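PDB 6HLX: AgaA from Rhizobium radiobacter, which binds the opine agropinic acid as the periplasmic solute-binding protein of an ABC transport system that imports it into the bacterium. Local coordinates for residues Y392-D397 with D415-G420; N337-I342 with V353-P358. One frame throughout, in Å; residues are numbered along the deposited sequence.

Contact 1. Residues Y392-D397 with D415-G420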
ATOM      1  N   TYR A 392       4.899   9.127   3.755  1.00 18.07           N
ATOM      2  CA  TYR A 392       3.966  10.182   3.353  1.00 18.05           C
ATOM      3  C   TYR A 392       4.546  11.595   3.430  1.00 21.34           C
ATOM      4  O   TYR A 392       4.212  12.433   2.596  1.00 21.76           O
ATOM      5  CB  TYR A 392       2.704  10.116   4.261  1.00 18.56           C
ATOM      6  CG  TYR A 392       1.770   9.007   3.841  1.00 17.36           C
ATOM      7  CD1 TYR A 392       2.054   7.671   4.143  1.00 17.20           C
ATOM      8  CD2 TYR A 392       0.613   9.284   3.127  1.00 18.00           C
ATOM      9  CE1 TYR A 392       1.237   6.639   3.682  1.00 18.75           C
ATOM     10  CE2 TYR A 392      -0.223   8.259   2.677  1.00 18.80           C
ATOM     11  CZ  TYR A 392       0.091   6.940   2.967  1.00 19.56           C
ATOM     12  OH  TYR A 392      -0.702   5.943   2.457  1.00 21.18           O
ATOM     13  N   TYR A 393       5.349  11.888   4.475  1.00 18.55           N
ATOM     14  CA  TYR A 393       5.769  13.261   4.807  1.00 18.93           C
ATOM     15  C   TYR A 393       7.219  13.651   4.605  1.00 22.20           C
ATOM     16  O   TYR A 393       7.503  14.850   4.518  1.00 22.93           O
ATOM     17  CB  TYR A 393       5.422  13.533   6.288  1.00 20.69           C
ATOM     18  CG  TYR A 393       3.934  13.699   6.520  1.00 20.79           C
ATOM     19  CD1 TYR A 393       3.114  12.593   6.731  1.00 22.22           C
ATOM     20  CD2 TYR A 393       3.344  14.964   6.529  1.00 20.93           C
ATOM     21  CE1 TYR A 393       1.739  12.733   6.911  1.00 20.32           C
ATOM     22  CE2 TYR A 393       1.973  15.120   6.733  1.00 20.62           C
ATOM     23  CZ  TYR A 393       1.172  13.997   6.906  1.00 21.72           C
ATOM     24  OH  TYR A 393      -0.182  14.136   7.102  1.00 21.50           O
ATOM     25  N   TYR A 394       8.152  12.688   4.648  1.00 19.81           N
ATOM     26  CA  TYR A 394       9.577  13.027   4.593  1.00 20.32           C
ATOM     27  C   TYR A 394       9.976  13.629   3.241  1.00 24.71           C
ATOM     28  O   TYR A 394       9.357  13.332   2.224  1.00 22.48           O
ATOM     29  CB  TYR A 394      10.413  11.760   4.835  1.00 20.08           C
ATOM     30  CG  TYR A 394      11.812  12.058   5.332  1.00 22.79           C
ATOM     31  CD1 TYR A 394      12.041  12.398   6.662  1.00 23.72           C
ATOM     32  CD2 TYR A 394      12.899  12.047   4.465  1.00 24.66           C
ATOM     33  CE1 TYR A 394      13.320  12.695   7.123  1.00 24.14           C
ATOM     34  CE2 TYR A 394      14.187  12.349   4.916  1.00 25.68           C
ATOM     35  CZ  TYR A 394      14.396  12.632   6.258  1.00 30.96           C
ATOM     36  OH  TYR A 394      15.658  12.915   6.731  1.00 29.75           O
ATOM     37  N   GLY A 395      11.037  14.421   3.244  1.00 22.41           N
ATOM     38  CA  GLY A 395      11.648  14.906   2.019  1.00 23.26           C
ATOM     39  C   GLY A 395      12.578  13.811   1.515  1.00 25.66           C
ATOM     40  O   GLY A 395      12.116  12.755   1.061  1.00 24.16           O
ATOM     41  N   GLY A 396      13.889  14.014   1.676  1.00 24.97           N
ATOM     42  CA  GLY A 396      14.869  13.013   1.255  1.00 26.08           C
ATOM     43  C   GLY A 396      15.228  13.073  -0.219  1.00 30.75           C
ATOM     44  O   GLY A 396      14.903  14.048  -0.911  1.00 29.87           O
ATOM     45  N   ASP A 397      15.914  12.029  -0.716  1.00 28.42           N
ATOM     46  CA  ASP A 397      16.374  12.018  -2.115  1.00 29.32           C
ATOM     47  C   ASP A 397      15.273  11.750  -3.119  1.00 29.86           C
ATOM     48  O   ASP A 397      15.319  12.276  -4.229  1.00 30.93           O
ATOM     49  CB  ASP A 397      17.510  11.006  -2.324  1.00 32.72           C
ATOM     50  CG  ASP A 397      18.247  11.227  -3.637  1.00 50.17           C
ATOM     51  OD1 ASP A 397      19.076  12.168  -3.702  1.00 50.95           O
ATOM     52  OD2 ASP A 397      17.981  10.468  -4.608  1.00 55.61           O
ATOM     53  N   ASP A 415      13.251  16.542  10.644  1.00 23.52           N
ATOM     54  CA  ASP A 415      13.977  16.410  11.912  1.00 23.21           C
ATOM     55  C   ASP A 415      13.187  15.609  12.926  1.00 25.55           C
ATOM     56  O   ASP A 415      13.750  14.720  13.567  1.00 25.86           O
ATOM     57  CB  ASP A 415      14.360  17.796  12.459  1.00 24.37           C
ATOM     58  CG  ASP A 415      15.427  18.477  11.631  1.00 33.48           C
ATOM     59  OD1 ASP A 415      16.104  17.778  10.841  1.00 34.19           O
ATOM     60  OD2 ASP A 415      15.621  19.702  11.802  1.00 36.12           O
ATOM     61  N   LEU A 416      11.875  15.863  13.016  1.00 21.50           N
ATOM     62  CA  LEU A 416      11.004  15.136  13.939  1.00 20.18           C
ATOM     63  C   LEU A 416      10.877  13.676  13.511  1.00 24.63           C
ATOM     64  O   LEU A 416      10.985  12.782  14.356  1.00 22.98           O
ATOM     65  CB  LEU A 416       9.613  15.782  14.035  1.00 20.00           C
ATOM     66  CG  LEU A 416       9.549  17.088  14.845  1.00 25.19           C
ATOM     67  CD1 LEU A 416       8.256  17.832  14.552  1.00 26.42           C
ATOM     68  CD2 LEU A 416       9.727  16.830  16.362  1.00 26.15           C
ATOM     69  N   LEU A 417      10.672  13.419  12.206  1.00 21.47           N
ATOM     70  CA  LEU A 417      10.577  12.003  11.780  1.00 21.41           C
ATOM     71  C   LEU A 417      11.897  11.261  11.990  1.00 25.52           C
ATOM     72  O   LEU A 417      11.890  10.096  12.390  1.00 23.74           O
ATOM     73  CB  LEU A 417      10.122  11.906  10.318  1.00 21.43           C
ATOM     74  CG  LEU A 417       8.687  12.419  10.050  1.00 24.40           C
ATOM     75  CD1 LEU A 417       8.446  12.619   8.561  1.00 23.79           C
ATOM     76  CD2 LEU A 417       7.607  11.504  10.692  1.00 25.08           C
ATOM     77  N   ASP A 418      13.028  11.926  11.737  1.00 21.94           N
ATOM     78  CA  ASP A 418      14.343  11.316  11.964  1.00 22.35           C
ATOM     79  C   ASP A 418      14.514  10.977  13.450  1.00 25.26           C
ATOM     80  O   ASP A 418      14.946   9.867  13.782  1.00 23.54           O
ATOM     81  CB  ASP A 418      15.472  12.238  11.468  1.00 23.62           C
ATOM     82  CG  ASP A 418      15.603  12.263   9.946  1.00 28.63           C
ATOM     83  OD1 ASP A 418      15.112  11.324   9.291  1.00 29.04           O
ATOM     84  OD2 ASP A 418      16.218  13.210   9.419  1.00 34.00           O
ATOM     85  N   LYS A 419      14.122  11.906  14.342  1.00 22.95           N
ATOM     86  CA  LYS A 419      14.222  11.665  15.787  1.00 22.29           C
ATOM     87  C   LYS A 419      13.288  10.529  16.211  1.00 25.25           C
ATOM     88  O   LYS A 419      13.685   9.674  17.010  1.00 25.59           O
ATOM     89  CB  LYS A 419      13.913  12.950  16.586  1.00 24.07           C
ATOM     90  CG  LYS A 419      14.332  12.846  18.048  1.00 27.36           C
ATOM     91  CD  LYS A 419      14.036  14.124  18.830  1.00 30.17           C
ATOM     92  CE  LYS A 419      14.414  13.982  20.296  1.00 37.22           C
ATOM     93  NZ  LYS A 419      14.030  15.194  21.091  1.00 35.81           N
ATOM     94  N   GLY A 420      12.075  10.501  15.639  1.00 21.86           N
ATOM     95  CA  GLY A 420      11.086   9.474  15.953  1.00 21.71           C
ATOM     96  C   GLY A 420      11.572   8.076  15.625  1.00 24.34           C
ATOM     97  O   GLY A 420      11.341   7.143  16.393  1.00 24.46           O
TER
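Tyr394 and Leu417 bring the two backbones nearest to each other, with their CA atoms 7.3 Å apart where helix 388-393 gives way to loop and passes the middle of helix 411-422. The arrangement is a helix C-terminus packed on the flank of a second helix, within the solute-binding protein 5 family fold, and Tyr394 is the first residue to leave helical geometry. Leu417 points at this exit. Its CD1 methyl touches both tyrosines, lying 3.9 Å from Tyr393 CB and 4.1 Å from Tyr394 CD1, where it meets the ring at its edge, near the plane. The ring of Tyr393 leads away from the contact, standing edge-to-face with Phe436 of helix 426-443, which also packs on Leu417, while its hydroxyl bonds to that of Tyr448. Tyr394 turns the other way. With CG anti to the backbone N (chi1 -157°), its ring extends beside Leu417 to Asp418 one residue further along the helix. The side chains of Tyr394 and Asp418 cross at about a right angle, with the carboxylate plane inclined 51° to the ring, and OD1 also forms a salt bridge with Arg421, which should help to fix its orientation. The phenol donates a hydrogen bond to the other oxygen: Tyr394 OH lies 2.8 Å from Asp418 OD2, which sits at the ring edge in its plane and accepts through its syn lone pair.

Contact 2. Residues N337-I342 with V353-P358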
ATOM      1  N   ASN A 337     -16.155   8.454  -8.088  1.00 22.19           N
ATOM      2  CA  ASN A 337     -17.193   9.202  -7.359  1.00 22.42           C
ATOM      3  C   ASN A 337     -16.606  10.131  -6.309  1.00 24.76           C
ATOM      4  O   ASN A 337     -17.147  11.232  -6.100  1.00 23.54           O
ATOM      5  CB  ASN A 337     -18.250   8.256  -6.791  1.00 22.89           C
ATOM      6  CG  ASN A 337     -19.106   7.680  -7.889  1.00 31.47           C
ATOM      7  OD1 ASN A 337     -19.471   8.366  -8.852  1.00 29.52           O
ATOM      8  ND2 ASN A 337     -19.431   6.413  -7.777  1.00 28.45           N
ATOM      9  N   THR A 338     -15.456   9.741  -5.700  1.00 20.79           N
ATOM     10  CA  THR A 338     -14.782  10.656  -4.758  1.00 20.60           C
ATOM     11  C   THR A 338     -14.320  11.873  -5.563  1.00 23.56           C
ATOM     12  O   THR A 338     -14.482  13.012  -5.110  1.00 24.51           O
ATOM     13  CB  THR A 338     -13.600   9.954  -4.052  1.00 23.39           C
ATOM     14  OG1 THR A 338     -14.125   8.940  -3.177  1.00 22.66           O
ATOM     15  CG2 THR A 338     -12.711  10.951  -3.243  1.00 20.76           C
ATOM     16  N   ALA A 339     -13.741  11.637  -6.755  1.00 19.63           N
ATOM     17  CA  ALA A 339     -13.262  12.737  -7.614  1.00 21.61           C
ATOM     18  C   ALA A 339     -14.393  13.686  -8.027  1.00 25.36           C
ATOM     19  O   ALA A 339     -14.219  14.914  -7.973  1.00 23.78           O
ATOM     20  CB  ALA A 339     -12.544  12.187  -8.843  1.00 22.69           C
ATOM     21  N   ILE A 340     -15.562  13.123  -8.401  1.00 23.03           N
ATOM     22  CA  ILE A 340     -16.748  13.907  -8.783  1.00 22.54           C
ATOM     23  C   ILE A 340     -17.215  14.776  -7.600  1.00 27.43           C
ATOM     24  O   ILE A 340     -17.472  15.972  -7.780  1.00 27.87           O
ATOM     25  CB  ILE A 340     -17.875  12.986  -9.321  1.00 24.96           C
ATOM     26  CG1 ILE A 340     -17.489  12.423 -10.713  1.00 25.16           C
ATOM     27  CG2 ILE A 340     -19.241  13.712  -9.353  1.00 25.90           C
ATOM     28  CD1 ILE A 340     -18.361  11.230 -11.203  1.00 26.73           C
ATOM     29  N   ALA A 341     -17.262  14.188  -6.393  1.00 25.09           N
ATOM     30  CA  ALA A 341     -17.662  14.930  -5.188  1.00 26.31           C
ATOM     31  C   ALA A 341     -16.684  16.076  -4.905  1.00 29.12           C
ATOM     32  O   ALA A 341     -17.126  17.201  -4.648  1.00 28.80           O
ATOM     33  CB  ALA A 341     -17.746  13.989  -3.993  1.00 26.74           C
ATOM     34  N   ILE A 342     -15.360  15.815  -5.024  1.00 23.89           N
ATOM     35  CA  ILE A 342     -14.342  16.856  -4.803  1.00 23.56           C
ATOM     36  C   ILE A 342     -14.521  18.007  -5.805  1.00 27.05           C
ATOM     37  O   ILE A 342     -14.481  19.175  -5.416  1.00 26.86           O
ATOM     38  CB  ILE A 342     -12.907  16.250  -4.809  1.00 25.70           C
ATOM     39  CG1 ILE A 342     -12.724  15.357  -3.554  1.00 24.84           C
ATOM     40  CG2 ILE A 342     -11.809  17.363  -4.876  1.00 27.17           C
ATOM     41  CD1 ILE A 342     -11.502  14.457  -3.566  1.00 26.32           C
ATOM     42  N   VAL A 353     -12.228  22.418 -11.173  1.00 26.53           N
ATOM     43  CA  VAL A 353     -11.523  21.145 -11.308  1.00 24.49           C
ATOM     44  C   VAL A 353     -11.968  20.411 -12.574  1.00 29.35           C
ATOM     45  O   VAL A 353     -13.167  20.243 -12.772  1.00 30.02           O
ATOM     46  CB  VAL A 353     -11.783  20.252 -10.056  1.00 27.27           C
ATOM     47  CG1 VAL A 353     -11.142  18.868 -10.192  1.00 28.01           C
ATOM     48  CG2 VAL A 353     -11.339  20.938  -8.766  1.00 26.37           C
ATOM     49  N   LYS A 354     -11.009  19.959 -13.396  1.00 23.98           N
ATOM     50  CA  LYS A 354     -11.257  19.077 -14.548  1.00 24.20           C
ATOM     51  C   LYS A 354     -10.731  17.700 -14.129  1.00 26.65           C
ATOM     52  O   LYS A 354      -9.690  17.618 -13.473  1.00 26.82           O
ATOM     53  CB  LYS A 354     -10.551  19.577 -15.804  1.00 27.91           C
ATOM     54  CG  LYS A 354     -11.156  20.920 -16.251  1.00 34.59           C
ATOM     55  CD  LYS A 354     -10.811  21.313 -17.675  1.00 46.39           C
ATOM     56  CE  LYS A 354     -11.620  22.509 -18.147  1.00 55.86           C
ATOM     57  NZ  LYS A 354     -13.067  22.188 -18.310  1.00 60.36           N
ATOM     58  N   LEU A 355     -11.468  16.634 -14.444  1.00 23.14           N
ATOM     59  CA  LEU A 355     -11.088  15.286 -14.019  1.00 23.31           C
ATOM     60  C   LEU A 355     -10.364  14.478 -15.078  1.00 27.60           C
ATOM     61  O   LEU A 355     -10.775  14.470 -16.253  1.00 27.78           O
ATOM     62  CB  LEU A 355     -12.338  14.487 -13.591  1.00 23.33           C
ATOM     63  CG  LEU A 355     -13.210  15.071 -12.475  1.00 27.33           C
ATOM     64  CD1 LEU A 355     -14.384  14.162 -12.182  1.00 28.14           C
ATOM     65  CD2 LEU A 355     -12.402  15.333 -11.206  1.00 27.95           C
ATOM     66  N   ASP A 356      -9.333  13.738 -14.645  1.00 23.61           N
ATOM     67  CA  ASP A 356      -8.620  12.790 -15.496  1.00 22.27           C
ATOM     68  C   ASP A 356      -8.874  11.437 -14.864  1.00 24.57           C
ATOM     69  O   ASP A 356      -8.435  11.187 -13.747  1.00 24.77           O
ATOM     70  CB  ASP A 356      -7.120  13.117 -15.597  1.00 24.10           C
ATOM     71  CG  ASP A 356      -6.908  14.380 -16.419  1.00 34.32           C
ATOM     72  OD1 ASP A 356      -7.493  14.480 -17.515  1.00 34.68           O
ATOM     73  OD2 ASP A 356      -6.184  15.276 -15.949  1.00 34.20           O
ATOM     74  N   LEU A 357      -9.639  10.591 -15.561  1.00 20.52           N
ATOM     75  CA  LEU A 357     -10.109   9.303 -15.049  1.00 20.76           C
ATOM     76  C   LEU A 357      -9.696   8.148 -15.953  1.00 23.91           C
ATOM     77  O   LEU A 357     -10.555   7.452 -16.490  1.00 23.44           O
ATOM     78  CB  LEU A 357     -11.643   9.344 -14.905  1.00 21.21           C
ATOM     79  CG  LEU A 357     -12.216  10.470 -14.011  1.00 25.41           C
ATOM     80  CD1 LEU A 357     -13.725  10.493 -14.067  1.00 26.47           C
ATOM     81  CD2 LEU A 357     -11.685  10.387 -12.572  1.00 25.26           C
ATOM     82  N   PRO A 358      -8.389   7.886 -16.101  1.00 20.81           N
ATOM     83  CA  PRO A 358      -7.964   6.742 -16.924  1.00 21.34           C
ATOM     84  C   PRO A 358      -8.090   5.434 -16.149  1.00 23.80           C
ATOM     85  O   PRO A 358      -8.530   5.437 -14.996  1.00 21.39           O
ATOM     86  CB  PRO A 358      -6.493   7.060 -17.187  1.00 23.08           C
ATOM     87  CG  PRO A 358      -6.040   7.718 -15.907  1.00 24.93           C
ATOM     88  CD  PRO A 358      -7.223   8.560 -15.478  1.00 22.17           C
TER
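Leu355 meets the helix with both arms of its fork, set astride the junction of Ala339 and Ile340. Leu355 CD2 lies 3.9 Å from Ala339 CB and 3.7 Å from Ala339 O, touching the methyl and the carbonyl oxygen of the same residue. The other arm reaches Ile340, Leu355 CD1 standing 3.9 Å from Ile340 CG1, and here the two side chains cross at about a right angle. Ile340 keeps CG1 beside its backbone N (chi1 -71°), so that this branch, rather than CG2, meets the leucine. A second leucine, Leu357, follows two residues later and brings CD2 to 4.2 Å from Ala339 CB; the alanine methyl is thus met by one branch from each leucine. Between the two segments the side chains meet through carbon atoms alone, and what approaches the carbonyl oxygen of Ala339 is a methyl group.

These residues belong to a beta-alpha-beta crossover, in which strand 322-327 leads through helix 333-347 into the parallel strand 351-356 at the outer edge of a six-stranded mixed sheet. Val353, Leu355 and Leu357 all direct their side chains to the helix, as alternation along an extended chain requires. Lys354 and Asp356 project from the other face, where Asp356 OD2 forms a salt bridge with Arg325 NE. Backbone bonds from Lys354 and Asp356 to Val324, Leu326 and Ala328 hold the strand against its neighbour, and Leu326 of that neighbour also packs on Ala339. Gln343, one turn beyond Ala339, touches Leu355 and donates from NE2 to Val353 O, a polar tie between helix and strand. On another side of the helix, Thr338 and Ala341 pack on Ile270 of helix 267-274.

In the fold
The two contacts follow one another along the chain, contact 2 closing before contact 1 opens. Their centres lie 31 Å apart and their nearest atoms about 14 Å, so they do not touch. The six-stranded mixed sheet relates them: contact 2 packs a helix on its edge strand 351-356, whereas segment 392-397 of contact 1 is tied to strands 374-379 and 446-451 through the hydroxyls of Tyr392, bonded to Ser379, and Tyr393, bonded to Tyr448. Neither is in direct touch with bound agropinic acid, which is about 11 Å from the side chain of Ala339 in contact 2 and about 13 Å from that of Tyr393 in contact 1.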